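Local coordinates for lactose Operon Repressor (Escherichia coli, PDB 1JYE), which represses transcription of the lactose operon by binding operator DNA, at residues G200-L205 against I210-E215. The protein carries 1 engineered substitution. Residues are numbered along the deposited sequence; the frame is centred on the assembly and turned at random.
Sequences GWHKYL and IQPIAE
Leu205 and Ile210 bring the two backbones together, their CA atoms 5.1 Å apart, where the chain leaves helix 192-207 and doubles back toward strand 214-217. Ile210 N donates to Leu205 O over 2.9 Å. Residues 210-212 are extended and lead away from the helix toward the strand; Ile213 then bends. The backbone bonds of Ile213 with Ile182 and of Ala214 with Leu184 join the segment to strand 182-186, leading into strand 214-217 at the edge of the parallel sheet, so the pair closes the second half of the beta-alpha-beta unit formed by 182-186, 192-207 and 214-217.

Leu205 supplies the apolar part of the contact. One methyl, CD1, rests on the ring of Pro212, 4.0 Å from its CD, while the other, CD2, lies 4.2 Å from Ile210 CG2. Ile182, Leu184 and Val171 extend this apolar patch into the domain. One helical turn earlier, His202 CE1 meets Pro212 CG obliquely at 3.8 Å. With CG anti to its carbonyl carbon (chi1 -80°), the imidazole extends past Pro212 CG toward Glu215. His202 NE2 donates to Glu215 OE2 at 2.9 Å, with an N-H...O angle of 164°. The acceptor lies essentially in the imidazole plane, whereas the donor stands above the carboxylate plane; the two planes are 49° apart. Replacing His202 by an alanine would probably leave Glu215 without this donor and strip Pro212 of its imidazole neighbour.

Polar contacts thus bracket an apolar centre: a backbone bond at the turn and a His-carboxylate hydrogen bond at the strand. The nearby carboxylate would be expected to favour a protonated His202, adding electrostatic attraction between the helix and the edge strand.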
loop_
_atom_site.group_PDB
_atom_site.type_symbol
_atom_site.label_atom_id
_atom_site.label_comp_id
_atom_site.label_asym_id
_atom_site.label_seq_id
_atom_site.Cartn_x
_atom_site.Cartn_y
_atom_site.Cartn_z
ATOM N N GLY A 200 -3.511 -22.129 -12.329
ATOM C CA GLY A 200 -4.928 -21.984 -12.610
ATOM C C GLY A 200 -5.185 -21.430 -13.994
ATOM O O GLY A 200 -6.055 -21.936 -14.707
ATOM N N TRP A 201 -4.452 -20.386 -14.381
ATOM C CA TRP A 201 -4.641 -19.821 -15.709
ATOM C C TRP A 201 -4.422 -20.899 -16.758
ATOM O O TRP A 201 -5.209 -21.029 -17.691
ATOM C CB TRP A 201 -3.667 -18.680 -15.989
ATOM C CG TRP A 201 -3.992 -17.424 -15.270
ATOM C CD1 TRP A 201 -5.228 -16.991 -14.894
ATOM C CD2 TRP A 201 -3.072 -16.394 -14.904
ATOM N NE1 TRP A 201 -5.136 -15.744 -14.315
ATOM C CE2 TRP A 201 -3.823 -15.357 -14.310
ATOM C CE3 TRP A 201 -1.685 -16.245 -15.023
ATOM C CZ2 TRP A 201 -3.229 -14.181 -13.835
ATOM C CZ3 TRP A 201 -1.095 -15.077 -14.551
ATOM C CH2 TRP A 201 -1.870 -14.061 -13.966
ATOM N N HIS A 202 -3.348 -21.664 -16.607
ATOM C CA HIS A 202 -3.054 -22.721 -17.569
ATOM C C HIS A 202 -4.147 -23.773 -17.602
ATOM O O HIS A 202 -4.512 -24.259 -18.671
ATOM C CB HIS A 202 -1.708 -23.371 -17.250
ATOM C CG HIS A 202 -0.533 -22.580 -17.734
ATOM N ND1 HIS A 202 -0.296 -22.349 -19.072
ATOM C CD2 HIS A 202 0.469 -21.966 -17.063
ATOM C CE1 HIS A 202 0.804 -21.628 -19.206
ATOM N NE2 HIS A 202 1.287 -21.382 -18.001
ATOM N N LYS A 203 -4.668 -24.125 -16.432
ATOM C CA LYS A 203 -5.728 -25.123 -16.347
ATOM C C LYS A 203 -6.958 -24.705 -17.147
ATOM O O LYS A 203 -7.451 -25.458 -17.986
ATOM C CB LYS A 203 -6.127 -25.355 -14.887
ATOM C CG LYS A 203 -7.334 -26.270 -14.714
ATOM C CD LYS A 203 -7.700 -26.438 -13.247
ATOM C CE LYS A 203 -9.007 -27.197 -13.089
ATOM N NZ LYS A 203 -9.385 -27.380 -11.658
ATOM N N TYR A 204 -7.453 -23.498 -16.898
ATOM C CA TYR A 204 -8.641 -23.042 -17.601
ATOM C C TYR A 204 -8.415 -22.676 -19.064
ATOM O O TYR A 204 -9.320 -22.835 -19.885
ATOM C CB TYR A 204 -9.297 -21.913 -16.800
ATOM C CG TYR A 204 -9.829 -22.452 -15.490
ATOM C CD1 TYR A 204 -10.956 -23.279 -15.464
ATOM C CD2 TYR A 204 -9.150 -22.230 -14.292
ATOM C CE1 TYR A 204 -11.386 -23.880 -14.284
ATOM C CE2 TYR A 204 -9.574 -22.826 -13.103
ATOM C CZ TYR A 204 -10.688 -23.653 -13.108
ATOM O OH TYR A 204 -11.091 -24.275 -11.950
ATOM N N LEU A 205 -7.217 -22.211 -19.409
ATOM C CA LEU A 205 -6.937 -21.904 -20.806
ATOM C C LEU A 205 -6.957 -23.240 -21.556
ATOM O O LEU A 205 -7.524 -23.340 -22.646
ATOM C CB LEU A 205 -5.566 -21.240 -20.965
ATOM C CG LEU A 205 -5.499 -19.741 -20.649
ATOM C CD1 LEU A 205 -4.067 -19.248 -20.769
ATOM C CD2 LEU A 205 -6.410 -18.980 -21.605
ATOM N N ILE A 210 -6.969 -23.480 -25.494
ATOM C CA ILE A 210 -6.108 -22.371 -25.866
ATOM C C ILE A 210 -4.756 -22.474 -25.181
ATOM O O ILE A 210 -4.677 -22.741 -23.980
ATOM C CB ILE A 210 -6.725 -21.013 -25.447
ATOM C CG1 ILE A 210 -8.022 -20.767 -26.215
ATOM C CG2 ILE A 210 -5.717 -19.888 -25.688
ATOM C CD1 ILE A 210 -8.815 -19.581 -25.701
ATOM N N GLN A 211 -3.693 -22.284 -25.955
ATOM C CA GLN A 211 -2.346 -22.274 -25.408
ATOM C C GLN A 211 -1.911 -20.809 -25.497
ATOM O O GLN A 211 -2.005 -20.193 -26.557
ATOM C CB GLN A 211 -1.406 -23.157 -26.235
ATOM C CG GLN A 211 -1.607 -24.650 -25.995
ATOM C CD GLN A 211 -0.579 -25.501 -26.721
ATOM O OE1 GLN A 211 -0.520 -25.504 -27.946
ATOM N NE2 GLN A 211 0.242 -26.222 -25.962
ATOM N N PRO A 212 -1.457 -20.224 -24.377
ATOM C CA PRO A 212 -1.031 -18.819 -24.413
ATOM C C PRO A 212 0.133 -18.603 -25.375
ATOM O O PRO A 212 0.976 -19.486 -25.536
ATOM C CB PRO A 212 -0.654 -18.539 -22.958
ATOM C CG PRO A 212 -0.181 -19.872 -22.465
ATOM C CD PRO A 212 -1.212 -20.820 -23.054
ATOM N N ILE A 213 0.185 -17.436 -26.015
ATOM C CA ILE A 213 1.270 -17.170 -26.955
ATOM C C ILE A 213 2.549 -16.746 -26.255
ATOM O O ILE A 213 3.601 -16.622 -26.883
ATOM C CB ILE A 213 0.884 -16.102 -28.007
ATOM C CG1 ILE A 213 0.605 -14.757 -27.336
ATOM C CG2 ILE A 213 -0.337 -16.564 -28.781
ATOM C CD1 ILE A 213 0.391 -13.633 -28.336
ATOM N N ALA A 214 2.457 -16.521 -24.948
ATOM C CA ALA A 214 3.617 -16.144 -24.159
ATOM C C ALA A 214 3.263 -16.080 -22.686
ATOM O O ALA A 214 2.124 -15.791 -22.324
ATOM C CB ALA A 214 4.153 -14.787 -24.616
ATOM N N GLU A 215 4.238 -16.392 -21.842
ATOM C CA GLU A 215 4.051 -16.307 -20.404
ATOM C C GLU A 215 5.360 -15.829 -19.807
ATOM O O GLU A 215 6.441 -16.316 -20.152
ATOM C CB GLU A 215 3.610 -17.649 -19.789
ATOM C CG GLU A 215 4.578 -18.819 -19.898
ATOM C CD GLU A 215 4.078 -20.035 -19.125
ATOM O OE1 GLU A 215 4.037 -21.141 -19.706
ATOM O OE2 GLU A 215 3.724 -19.887 -17.933
#